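PDB 1PK1: Sex comb on midleg CG9495-PA from Drosophila melanogaster, which probably acts in Polycomb-group gene silencing, its SAM domain being a small helical module for protein-protein association. Local coordinates for residues D38-K42 / H43-G47; I15-I19 / E20-Q24; S55-M58 / M59-G63. The protein carries 2 engineered substitutions. All coordinates share one frame; numbering follows the deposited sequence.

Interaction 1 (D38-K42 / H43-G47); sequences DLFRK and HEIDG
The backbone N of His43 donates to Leu39 O at 2.9 Å, the last ordinary turn bond of helix 37-42 before the chain breaks away in a Schellman motif. Glu44 takes a positive phi (52°), and two more amides then reach back into the final turn. Ile45 N spans five residues to Phe40 O, 3.0 Å away in an almost straight bond (175°) that lies in the carbonyl plane. Glu44 N goes to Arg41 O, also at 3.0 Å, but stands well above that carbonyl's plane.

Two side-chain pairs pack round the turn. The imidazole of His43 lies beside Leu39, and the two side chains point the same way; chi1 of His43 (-74°) sets its ring anti to the carbonyl carbon and swings CD2 back over the last turn. The ring edge at CD2 meets Leu39 O at 3.3 Å, so this oxygen meets both an N-H and an aromatic edge, while Leu39 CD1 rests 3.5 Å from the same CD2. Phe40 and Ile45 make the apolar pair that goes with the motif: their side chains meet at a slant, ring atom CD2 of Phe40 lying 3.7 Å from CB of Ile45. Arg41 NH1 forms a salt bridge with Asp38 OD1, and its NE forms another with Glu20 of helix 19-29. Past the turn, Asp46 N-caps helix 47-51, its OD1 accepting from Ala49 N.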
loop_
_atom_site.group_PDB
_atom_site.type_symbol
_atom_site.label_atom_id
_atom_site.label_comp_id
_atom_site.label_asym_id
_atom_site.label_seq_id
_atom_site.Cartn_x
_atom_site.Cartn_y
_atom_site.Cartn_z
ATOM N N ASP B 38 14.186 -1.146 -8.175
ATOM C CA ASP B 38 15.236 -2.156 -8.202
ATOM C C ASP B 38 14.781 -3.480 -7.595
ATOM O O ASP B 38 15.297 -4.538 -7.949
ATOM C CB ASP B 38 16.486 -1.653 -7.475
ATOM C CG ASP B 38 17.188 -0.540 -8.230
ATOM O OD1 ASP B 38 16.949 -0.401 -9.447
ATOM O OD2 ASP B 38 17.991 0.185 -7.607
ATOM N N LEU B 39 13.812 -3.420 -6.690
ATOM C CA LEU B 39 13.292 -4.635 -6.069
ATOM C C LEU B 39 12.549 -5.414 -7.152
ATOM O O LEU B 39 12.617 -6.645 -7.214
ATOM C CB LEU B 39 12.357 -4.267 -4.914
ATOM C CG LEU B 39 11.828 -5.347 -3.970
ATOM C CD1 LEU B 39 12.965 -6.225 -3.442
ATOM C CD2 LEU B 39 11.105 -4.654 -2.817
ATOM N N PHE B 40 11.838 -4.692 -8.013
ATOM C CA PHE B 40 11.117 -5.329 -9.104
ATOM C C PHE B 40 12.104 -5.957 -10.080
ATOM O O PHE B 40 11.841 -7.020 -10.643
ATOM C CB PHE B 40 10.217 -4.318 -9.819
ATOM C CG PHE B 40 8.875 -4.158 -9.171
ATOM C CD1 PHE B 40 8.775 -3.720 -7.854
ATOM C CD2 PHE B 40 7.714 -4.506 -9.855
ATOM C CE1 PHE B 40 7.538 -3.636 -7.220
ATOM C CE2 PHE B 40 6.470 -4.428 -9.235
ATOM C CZ PHE B 40 6.380 -3.994 -7.914
ATOM N N ARG B 41 13.249 -5.308 -10.268
ATOM C CA ARG B 41 14.276 -5.851 -11.153
ATOM C C ARG B 41 14.867 -7.108 -10.511
ATOM O O ARG B 41 15.034 -8.136 -11.174
ATOM C CB ARG B 41 15.380 -4.815 -11.393
ATOM C CG ARG B 41 14.871 -3.555 -12.066
ATOM C CD ARG B 41 15.995 -2.639 -12.537
ATOM N NE ARG B 41 15.469 -1.512 -13.309
ATOM C CZ ARG B 41 14.892 -0.438 -12.780
ATOM N NH1 ARG B 41 14.765 -0.320 -11.466
ATOM N NH2 ARG B 41 14.422 0.516 -13.570
ATOM N N LYS B 42 15.159 -7.014 -9.216
ATOM C CA LYS B 42 15.726 -8.121 -8.443
ATOM C C LYS B 42 14.827 -9.359 -8.505
ATOM O O LYS B 42 15.308 -10.480 -8.687
ATOM C CB LYS B 42 15.904 -7.683 -6.983
ATOM C CG LYS B 42 16.408 -8.759 -6.022
ATOM C CD LYS B 42 17.884 -9.055 -6.199
ATOM C CE LYS B 42 18.397 -9.921 -5.053
ATOM N NZ LYS B 42 19.812 -10.325 -5.256
ATOM N N HIS B 43 13.520 -9.152 -8.361
ATOM C CA HIS B 43 12.572 -10.259 -8.391
ATOM C C HIS B 43 12.097 -10.625 -9.792
ATOM O O HIS B 43 11.263 -11.525 -9.961
ATOM C CB HIS B 43 11.393 -9.944 -7.464
ATOM C CG HIS B 43 11.740 -10.077 -6.015
ATOM N ND1 HIS B 43 11.593 -11.262 -5.321
ATOM C CD2 HIS B 43 12.326 -9.210 -5.156
ATOM C CE1 HIS B 43 12.077 -11.118 -4.101
ATOM N NE2 HIS B 43 12.529 -9.882 -3.975
ATOM N N GLU B 44 12.649 -9.936 -10.788
ATOM C CA GLU B 44 12.329 -10.180 -12.191
ATOM C C GLU B 44 10.828 -10.158 -12.426
ATOM O O GLU B 44 10.258 -11.084 -13.003
ATOM C CB GLU B 44 12.922 -11.526 -12.625
ATOM C CG GLU B 44 14.445 -11.523 -12.664
ATOM C CD GLU B 44 15.052 -12.922 -12.678
ATOM O OE1 GLU B 44 14.357 -13.889 -13.054
ATOM O OE2 GLU B 44 16.238 -13.044 -12.315
ATOM N N ILE B 45 10.195 -9.074 -11.995
ATOM C CA ILE B 45 8.755 -8.936 -12.141
ATOM C C ILE B 45 8.379 -8.419 -13.524
ATOM O O ILE B 45 8.350 -7.212 -13.766
ATOM C CB ILE B 45 8.185 -7.990 -11.047
ATOM C CG1 ILE B 45 8.570 -8.515 -9.658
ATOM C CG2 ILE B 45 6.662 -7.908 -11.148
ATOM C CD1 ILE B 45 8.088 -9.926 -9.365
ATOM N N ASP B 46 8.121 -9.344 -14.443
ATOM C CA ASP B 46 7.713 -8.961 -15.782
ATOM C C ASP B 46 6.190 -8.969 -15.784
ATOM O O ASP B 46 5.571 -9.143 -14.734
ATOM C CB ASP B 46 8.274 -9.943 -16.819
ATOM C CG ASP B 46 7.693 -11.340 -16.689
ATOM O OD1 ASP B 46 7.210 -11.708 -15.599
ATOM O OD2 ASP B 46 7.744 -12.083 -17.689
ATOM N N GLY B 47 5.593 -8.764 -16.953
ATOM C CA GLY B 47 4.144 -8.746 -17.056
ATOM C C GLY B 47 3.452 -9.936 -16.418
ATOM O O GLY B 47 2.548 -9.766 -15.604
#

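Interaction 2 (I15-I19 / E20-Q24); sequences IDWTI and EEVIQ
Thr18 and Glu21 exchange hydrogen bonds in a capping box at the start of helix 19-29. Glu21 N donates to Thr18 OG1 at 3.1 Å, and in return Thr18 N donates to Glu21 OE1 at 2.9 Å; OE1 accepts on its anti lone pair, the one turned away from the other carboxylate oxygen. With chi1 at 63°, the threonine hydroxyl oxygen sits between its own N and carbonyl carbon, which brings it over the first turn; Glu21 CG passes it at 3.2 Å. OE1 has a second donor: a water at 2.6 Å from it that also donates to Asp16 O. OE1 is thus gripped twice, by an amide and a water, and the water links it to the carbonyl of Asp16, two residues ahead of the cap.

Next comes apolar packing. Trp17, just ahead of the cap, meets Val22 in the pairing of a hydrophobic staple, CG2 of Val22 approaching at 4.0 Å from CB of Trp17 and lying at the edge of the indole. The Trp17 side chain also slants across Glu21, CB to CB, with ring and carboxylate planes 57° apart, and Ser12 O accepts from its NE1. Ile19 and Ile23, one turn apart, lie side by side, pointing the same way, CG2 of the first 4.0 Å from CD1 of the second. Outward from this cap, Val22 and Ile23 press on Phe40 of helix 37-42, Val22 touches Leu50 of helix 47-51, and the Trp17 ring meets that of Tyr25 within helix 19-29.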
loop_
_atom_site.group_PDB
_atom_site.type_symbol
_atom_site.label_atom_id
_atom_site.label_comp_id
_atom_site.label_asym_id
_atom_site.label_seq_id
_atom_site.Cartn_x
_atom_site.Cartn_y
_atom_site.Cartn_z
ATOM N N ILE B 15 0.140 -8.617 -19.898
ATOM C CA ILE B 15 0.702 -9.965 -19.851
ATOM C C ILE B 15 2.001 -10.146 -20.645
ATOM O O ILE B 15 2.792 -11.041 -20.347
ATOM C CB ILE B 15 -0.319 -11.020 -20.337
ATOM C CG1 ILE B 15 0.248 -12.428 -20.114
ATOM C CG2 ILE B 15 -0.642 -10.795 -21.810
ATOM C CD1 ILE B 15 -0.665 -13.555 -20.553
ATOM N N ASP B 16 2.225 -9.296 -21.642
ATOM C CA ASP B 16 3.427 -9.390 -22.467
ATOM C C ASP B 16 4.480 -8.348 -22.109
ATOM O O ASP B 16 5.453 -8.156 -22.841
ATOM C CB ASP B 16 3.057 -9.246 -23.946
ATOM C CG ASP B 16 2.062 -10.291 -24.402
ATOM O OD1 ASP B 16 2.334 -11.495 -24.214
ATOM O OD2 ASP B 16 1.008 -9.909 -24.955
ATOM N N TRP B 17 4.291 -7.673 -20.981
ATOM C CA TRP B 17 5.229 -6.648 -20.552
ATOM C C TRP B 17 6.557 -7.199 -20.064
ATOM O O TRP B 17 6.616 -8.270 -19.470
ATOM C CB TRP B 17 4.621 -5.804 -19.435
ATOM C CG TRP B 17 3.529 -4.885 -19.884
ATOM C CD1 TRP B 17 3.126 -4.650 -21.166
ATOM C CD2 TRP B 17 2.729 -4.045 -19.049
ATOM N NE1 TRP B 17 2.122 -3.710 -21.182
ATOM C CE2 TRP B 17 1.860 -3.321 -19.894
ATOM C CE3 TRP B 17 2.665 -3.829 -17.665
ATOM C CZ2 TRP B 17 0.934 -2.398 -19.401
ATOM C CZ3 TRP B 17 1.746 -2.910 -17.174
ATOM C CH2 TRP B 17 0.891 -2.205 -18.042
ATOM N N THR B 18 7.621 -6.447 -20.324
ATOM C CA THR B 18 8.957 -6.819 -19.881
ATOM C C THR B 18 9.079 -6.252 -18.475
ATOM O O THR B 18 8.202 -5.510 -18.031
ATOM C CB THR B 18 10.040 -6.155 -20.739
ATOM O OG1 THR B 18 9.959 -4.732 -20.580
ATOM C CG2 THR B 18 9.856 -6.517 -22.214
ATOM N N ILE B 19 10.159 -6.595 -17.781
ATOM C CA ILE B 19 10.386 -6.081 -16.440
ATOM C C ILE B 19 10.424 -4.548 -16.458
ATOM O O ILE B 19 9.828 -3.894 -15.601
ATOM C CB ILE B 19 11.725 -6.615 -15.863
ATOM C CG1 ILE B 19 11.623 -8.129 -15.634
ATOM C CG2 ILE B 19 12.072 -5.872 -14.576
ATOM C CD1 ILE B 19 12.953 -8.801 -15.298
ATOM N N GLU B 20 11.112 -3.966 -17.438
ATOM C CA GLU B 20 11.184 -2.511 -17.501
ATOM C C GLU B 20 9.823 -1.868 -17.782
ATOM O O GLU B 20 9.525 -0.790 -17.266
ATOM C CB GLU B 20 12.205 -2.062 -18.549
ATOM C CG GLU B 20 13.657 -2.329 -18.152
ATOM C CD GLU B 20 13.984 -1.841 -16.743
ATOM O OE1 GLU B 20 13.541 -0.734 -16.366
ATOM O OE2 GLU B 20 14.695 -2.563 -16.015
ATOM N N GLU B 21 9.001 -2.528 -18.589
ATOM C CA GLU B 21 7.673 -2.001 -18.897
ATOM C C GLU B 21 6.801 -2.008 -17.641
ATOM O O GLU B 21 5.999 -1.100 -17.438
ATOM C CB GLU B 21 7.011 -2.816 -20.008
ATOM C CG GLU B 21 7.656 -2.591 -21.385
ATOM C CD GLU B 21 6.970 -3.368 -22.490
ATOM O OE1 GLU B 21 6.867 -4.607 -22.375
ATOM O OE2 GLU B 21 6.534 -2.739 -23.480
ATOM N N VAL B 22 6.959 -3.035 -16.810
ATOM C CA VAL B 22 6.198 -3.125 -15.559
ATOM C C VAL B 22 6.631 -1.997 -14.625
ATOM O O VAL B 22 5.802 -1.349 -13.974
ATOM C CB VAL B 22 6.440 -4.479 -14.845
ATOM C CG1 VAL B 22 5.921 -4.421 -13.412
ATOM C CG2 VAL B 22 5.738 -5.600 -15.605
ATOM N N ILE B 23 7.936 -1.766 -14.551
ATOM C CA ILE B 23 8.454 -0.711 -13.698
ATOM C C ILE B 23 7.993 0.658 -14.191
ATOM O O ILE B 23 7.661 1.528 -13.392
ATOM C CB ILE B 23 9.992 -0.772 -13.632
ATOM C CG1 ILE B 23 10.401 -2.057 -12.899
ATOM C CG2 ILE B 23 10.541 0.471 -12.932
ATOM C CD1 ILE B 23 11.896 -2.276 -12.785
ATOM N N GLN B 24 7.966 0.843 -15.506
ATOM C CA GLN B 24 7.512 2.109 -16.080
ATOM C C GLN B 24 6.034 2.334 -15.740
ATOM O O GLN B 24 5.620 3.458 -15.458
ATOM C CB GLN B 24 7.703 2.104 -17.600
ATOM C CG GLN B 24 7.085 3.303 -18.314
ATOM C CD GLN B 24 7.724 4.625 -17.924
ATOM O OE1 GLN B 24 7.210 5.696 -18.257
ATOM N NE2 GLN B 24 8.850 4.560 -17.222
HETATM O O HOH W 1 6.277 -5.889 -24.508
#

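Interaction 3 (S55-M58 / M59-G63); sequences SERM and MKYMG. Engineered in segment 55-58: Arg57 (natural residue Met).
Three sound backbone bonds join the halves of the short helix 55-61: Lys60 N to Glu56 O at 2.8 Å, flanked by Met59 N to Ser55 O and Tyr61 N to Arg57 O. At the C-terminal end the pattern frays. Met62 N makes weak bonds to both Arg57 O and Met58 O, and Gly63, with phi at 72°, turns the chain out of the helix.

Side-chain contacts are mostly four residues apart. Tyr61 and Arg57, an engineered residue that is Met in the natural protein, point the same way. The arginine chain bends at chi2 (-82°), bringing its CD rather than its charged end to within 3.5 Å of Tyr61 CE1; the guanidinium and ring planes stand 80° apart. On the buried side Met58 and Met62 lie side by side, pointing the same way, CG of the first 4.1 Å from SD of the second.

Of another kind is a methyl group set against oxygens: Met59 CE lies against Ser55 O and, at 3.6 Å, Glu56 OE2.

Met58 and Met62 face the rest of the SAM bundle: Met58 packs on Ile72 and Cys73 of helix 66-79, Met62 on Leu39 and Phe40 of helix 37-42.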
loop_
_atom_site.group_PDB
_atom_site.type_symbol
_atom_site.label_atom_id
_atom_site.label_comp_id
_atom_site.label_asym_id
_atom_site.label_seq_id
_atom_site.Cartn_x
_atom_site.Cartn_y
_atom_site.Cartn_z
ATOM N N SER B 55 -0.455 -9.033 -2.017
ATOM C CA SER B 55 0.175 -8.420 -0.851
ATOM C C SER B 55 0.989 -9.389 0.002
ATOM O O SER B 55 2.089 -9.055 0.449
ATOM C CB SER B 55 -0.876 -7.703 0.014
ATOM O OG SER B 55 -1.848 -8.594 0.522
ATOM N N GLU B 56 0.463 -10.587 0.226
ATOM C CA GLU B 56 1.182 -11.571 1.028
ATOM C C GLU B 56 2.548 -11.897 0.428
ATOM O O GLU B 56 3.553 -11.926 1.142
ATOM C CB GLU B 56 0.362 -12.855 1.160
ATOM C CG GLU B 56 -0.897 -12.700 1.994
ATOM C CD GLU B 56 -0.604 -12.242 3.408
ATOM O OE1 GLU B 56 0.214 -12.900 4.089
ATOM O OE2 GLU B 56 -1.193 -11.229 3.842
ATOM N N ARG B 57 2.578 -12.148 -0.878
ATOM C CA ARG B 57 3.827 -12.464 -1.571
ATOM C C ARG B 57 4.778 -11.266 -1.541
ATOM O O ARG B 57 5.986 -11.425 -1.385
ATOM C CB ARG B 57 3.558 -12.832 -3.032
ATOM C CG ARG B 57 2.572 -13.966 -3.267
ATOM C CD ARG B 57 3.205 -15.337 -3.129
ATOM N NE ARG B 57 2.656 -16.270 -4.113
ATOM C CZ ARG B 57 1.367 -16.582 -4.227
ATOM N NH1 ARG B 57 0.472 -16.042 -3.412
ATOM N NH2 ARG B 57 0.969 -17.430 -5.168
ATOM N N MET B 58 4.236 -10.066 -1.721
ATOM C CA MET B 58 5.076 -8.874 -1.696
ATOM C C MET B 58 5.692 -8.636 -0.326
ATOM O O MET B 58 6.848 -8.255 -0.217
ATOM C CB MET B 58 4.273 -7.636 -2.123
ATOM C CG MET B 58 4.023 -7.561 -3.618
ATOM S SD MET B 58 3.337 -5.972 -4.143
ATOM C CE MET B 58 1.610 -6.304 -3.994
ATOM N N MET B 59 4.925 -8.871 0.729
ATOM C CA MET B 59 5.442 -8.647 2.069
ATOM C C MET B 59 6.389 -9.753 2.502
ATOM O O MET B 59 7.468 -9.491 3.020
ATOM C CB MET B 59 4.292 -8.533 3.071
ATOM C CG MET B 59 3.409 -7.316 2.850
ATOM S SD MET B 59 2.220 -7.092 4.185
ATOM C CE MET B 59 1.082 -8.450 3.849
ATOM N N LYS B 60 5.986 -10.989 2.260
ATOM C CA LYS B 60 6.783 -12.139 2.658
ATOM C C LYS B 60 8.027 -12.389 1.817
ATOM O O LYS B 60 9.092 -12.689 2.358
ATOM C CB LYS B 60 5.906 -13.392 2.626
ATOM C CG LYS B 60 6.588 -14.666 3.093
ATOM C CD LYS B 60 6.724 -14.704 4.590
ATOM C CE LYS B 60 7.083 -16.104 5.066
ATOM N NZ LYS B 60 7.079 -16.142 6.546
ATOM N N TYR B 61 7.903 -12.258 0.498
ATOM C CA TYR B 61 9.027 -12.550 -0.387
ATOM C C TYR B 61 9.825 -11.364 -0.924
ATOM O O TYR B 61 11.020 -11.492 -1.182
ATOM C CB TYR B 61 8.527 -13.413 -1.547
ATOM C CG TYR B 61 7.806 -14.662 -1.085
ATOM C CD1 TYR B 61 6.755 -15.196 -1.827
ATOM C CD2 TYR B 61 8.177 -15.313 0.095
ATOM C CE1 TYR B 61 6.087 -16.347 -1.410
ATOM C CE2 TYR B 61 7.513 -16.468 0.521
ATOM C CZ TYR B 61 6.474 -16.974 -0.233
ATOM O OH TYR B 61 5.808 -18.105 0.187
ATOM N N MET B 62 9.185 -10.214 -1.094
ATOM C CA MET B 62 9.909 -9.054 -1.607
ATOM C C MET B 62 10.292 -8.078 -0.498
ATOM O O MET B 62 11.014 -7.113 -0.735
ATOM C CB MET B 62 9.070 -8.334 -2.666
ATOM C CG MET B 62 8.815 -9.170 -3.907
ATOM S SD MET B 62 7.741 -8.370 -5.118
ATOM C CE MET B 62 8.817 -7.047 -5.721
ATOM N N GLY B 63 9.794 -8.326 0.707
ATOM C CA GLY B 63 10.117 -7.465 1.833
ATOM C C GLY B 63 9.460 -6.097 1.810
ATOM O O GLY B 63 9.899 -5.179 2.506
#

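From the N terminus, the three contacts come in series, none nested in or crossing another, and each closes a local turn: interaction 2 where the leading loop enters helix 19-29, interaction 1 where helix 37-42 gives way to the loop before helix 47-51, interaction 3 along helix 55-61 and out of it. Interactions 1 and 2 touch directly: Gly47 N probably bonds to Trp17 O at 2.8 Å, and Arg41 CG packs on Ile23 CD1. Interaction 1 also meets interaction 3, His43 CE1 reaching Tyr61 O. Interactions 2 and 3 are on opposite sides of the chain's centre, with nearest atoms about 9 Å apart; interaction 1 lies between them and touches both.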